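Local coordinates for protein UTP--glucose-1-phosphate uridylyltransferase (PDB 6IKX) that catalyses the transfer of a uridylyl group from UTP to alpha-D-glucose 1-phosphate, giving UDP-glucose and diphosphate, at residues S153-I158 against T245-R250. The protein carries 1 engineered substitution. Numbering follows the deposited sequence.
Sequences SQAAQI and TVEAYR
The side-chain amide of Gln157 stands almost perpendicular to the carboxylate of Glu247, their planes 83° apart. NE2 of Gln157 approaches from above the carboxylate plane and donates to Glu247 OE1 at 2.9 Å, with Glu247 OE1 lying in the plane of the glutamine amide. The same NE2 donates to the backbone O of Ala155 at 2.7 Å, from above the carbonyl plane. These two acceptors fix which end of the amide is nitrogen, while Gln157 OE1 is hydrogen-bonded to Ser185 OG and touches CB of Tyr249, whose ring, turned 63° from the amide, carries its OH to Asp142. A bend at chi2 (-68°) turns the glutamine back over its own chain to reach Ala155, whereas Glu247 runs extended beyond CG, its CD 3.8 Å from Ala155 CB; the short methyl suits this close approach. Glu247 OE2 forms a salt bridge with Arg149 of helix 142-153, which probably favours the charged form. The backbones carrying these groups, strands 156-158 and 246-250, pair in parallel within the mixed sheet of the GT-A-type nucleotidyltransferase fold, antiparallel strand 184-187 flanking 246-250 on its other side. Glu247 grips the neighbouring strand twice, N donating to Ala156 O (2.8 Å) and O accepting from Ile158 N (3.0 Å), before Tyr249 N donates to Ile158 O at 3.0 Å. Ala156, Ile158, Val246 and Ala248 line the other face, where CD1 of branched Ile158 meets Val246 CG1 at 3.6 Å, in keeping with the beta-branched preference of strands. Ile158 also lies near Val206 of the UDP-glucose site, empty in this chain. Where helix 142-153 ends, Ser153 OG accepts from Ala155 N (2.7 Å), an ST turn leading into the strand.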
loop_
_atom_site.group_PDB
_atom_site.type_symbol
_atom_site.label_atom_id
_atom_site.label_comp_id
_atom_site.label_asym_id
_atom_site.label_seq_id
_atom_site.Cartn_x
_atom_site.Cartn_y
_atom_site.Cartn_z
ATOM N N SER A 153 -37.050 23.918 -0.571
ATOM C CA SER A 153 -38.218 22.991 -0.421
ATOM C C SER A 153 -38.164 22.176 0.883
ATOM O O SER A 153 -39.226 21.743 1.360
ATOM C CB SER A 153 -38.332 22.046 -1.596
ATOM O OG SER A 153 -37.529 20.881 -1.383
ATOM N N GLN A 154 -36.974 21.859 1.383
ATOM C CA GLN A 154 -36.790 20.899 2.506
ATOM C C GLN A 154 -37.373 19.534 2.105
ATOM O O GLN A 154 -37.729 18.753 3.017
ATOM C CB GLN A 154 -37.422 21.503 3.767
ATOM C CG GLN A 154 -36.589 21.360 5.041
ATOM C CD GLN A 154 -35.191 21.937 5.005
ATOM O OE1 GLN A 154 -34.388 21.645 5.889
ATOM N NE2 GLN A 154 -34.875 22.765 4.011
ATOM N N ALA A 155 -37.449 19.261 0.792
ATOM C CA ALA A 155 -37.818 17.965 0.174
ATOM C C ALA A 155 -36.562 17.285 -0.391
ATOM O O ALA A 155 -35.785 17.959 -1.112
ATOM C CB ALA A 155 -38.804 18.179 -0.948
ATOM N N ALA A 156 -36.396 15.989 -0.137
ATOM C CA ALA A 156 -35.234 15.223 -0.635
ATOM C C ALA A 156 -35.238 15.339 -2.163
ATOM O O ALA A 156 -36.319 15.503 -2.736
ATOM C CB ALA A 156 -35.265 13.799 -0.158
ATOM N N GLN A 157 -34.053 15.363 -2.755
ATOM C CA GLN A 157 -33.845 15.507 -4.211
ATOM C C GLN A 157 -33.159 14.235 -4.719
ATOM O O GLN A 157 -32.184 13.747 -4.070
ATOM C CB GLN A 157 -33.050 16.786 -4.501
ATOM C CG GLN A 157 -33.680 18.061 -3.923
ATOM C CD GLN A 157 -34.985 18.471 -4.582
ATOM O OE1 GLN A 157 -35.087 18.594 -5.816
ATOM N NE2 GLN A 157 -36.014 18.672 -3.758
ATOM N N ILE A 158 -33.704 13.689 -5.799
ATOM C CA ILE A 158 -33.100 12.601 -6.617
ATOM C C ILE A 158 -32.847 13.176 -8.014
ATOM O O ILE A 158 -33.808 13.560 -8.714
ATOM C CB ILE A 158 -33.989 11.349 -6.628
ATOM C CG1 ILE A 158 -33.893 10.549 -5.330
ATOM C CG2 ILE A 158 -33.656 10.462 -7.801
ATOM C CD1 ILE A 158 -34.506 11.192 -4.124
ATOM N N THR A 245 -42.005 14.766 1.671
ATOM C CA THR A 245 -41.986 14.936 0.208
ATOM C C THR A 245 -40.594 14.509 -0.249
ATOM O O THR A 245 -39.617 14.730 0.492
ATOM C CB THR A 245 -42.302 16.382 -0.210
ATOM O OG1 THR A 245 -43.509 16.743 0.464
ATOM C CG2 THR A 245 -42.436 16.556 -1.710
ATOM N N VAL A 246 -40.556 13.858 -1.400
ATOM C CA VAL A 246 -39.341 13.508 -2.164
ATOM C C VAL A 246 -39.598 14.036 -3.583
ATOM O O VAL A 246 -40.682 13.824 -4.105
ATOM C CB VAL A 246 -39.125 11.987 -2.092
ATOM C CG1 VAL A 246 -37.765 11.561 -2.623
ATOM C CG2 VAL A 246 -39.328 11.488 -0.670
ATOM N N GLU A 247 -38.661 14.773 -4.146
ATOM C CA GLU A 247 -38.800 15.355 -5.491
ATOM C C GLU A 247 -37.697 14.812 -6.397
ATOM O O GLU A 247 -36.584 14.480 -5.938
ATOM C CB GLU A 247 -38.678 16.867 -5.453
ATOM C CG GLU A 247 -39.745 17.539 -4.621
ATOM C CD GLU A 247 -39.612 19.046 -4.604
ATOM O OE1 GLU A 247 -38.518 19.561 -4.939
ATOM O OE2 GLU A 247 -40.603 19.697 -4.304
ATOM N N ALA A 248 -38.031 14.734 -7.660
ATOM C CA ALA A 248 -37.131 14.373 -8.755
ATOM C C ALA A 248 -36.720 15.684 -9.419
ATOM O O ALA A 248 -37.604 16.468 -9.798
ATOM C CB ALA A 248 -37.853 13.414 -9.662
ATOM N N TYR A 249 -35.416 15.945 -9.417
ATOM C CA TYR A 249 -34.748 17.132 -9.989
ATOM C C TYR A 249 -34.137 16.690 -11.315
ATOM O O TYR A 249 -33.279 15.790 -11.303
ATOM C CB TYR A 249 -33.659 17.697 -9.056
ATOM C CG TYR A 249 -32.756 18.653 -9.792
ATOM C CD1 TYR A 249 -33.127 19.965 -10.023
ATOM C CD2 TYR A 249 -31.606 18.186 -10.408
ATOM C CE1 TYR A 249 -32.331 20.811 -10.778
ATOM C CE2 TYR A 249 -30.825 19.004 -11.198
ATOM C CZ TYR A 249 -31.179 20.323 -11.375
ATOM O OH TYR A 249 -30.369 21.105 -12.135
ATOM N N ARG A 250 -34.555 17.320 -12.409
ATOM C CA ARG A 250 -34.122 16.945 -13.769
ATOM C C ARG A 250 -32.950 17.827 -14.174
ATOM O O ARG A 250 -33.122 19.057 -14.311
ATOM C CB ARG A 250 -35.245 17.088 -14.800
ATOM C CG ARG A 250 -34.882 16.621 -16.207
ATOM C CD ARG A 250 -35.973 17.057 -17.154
ATOM N NE ARG A 250 -35.794 16.687 -18.557
ATOM C CZ ARG A 250 -36.675 16.977 -19.510
ATOM N NH1 ARG A 250 -37.775 17.646 -19.212
ATOM N NH2 ARG A 250 -36.462 16.613 -20.755
#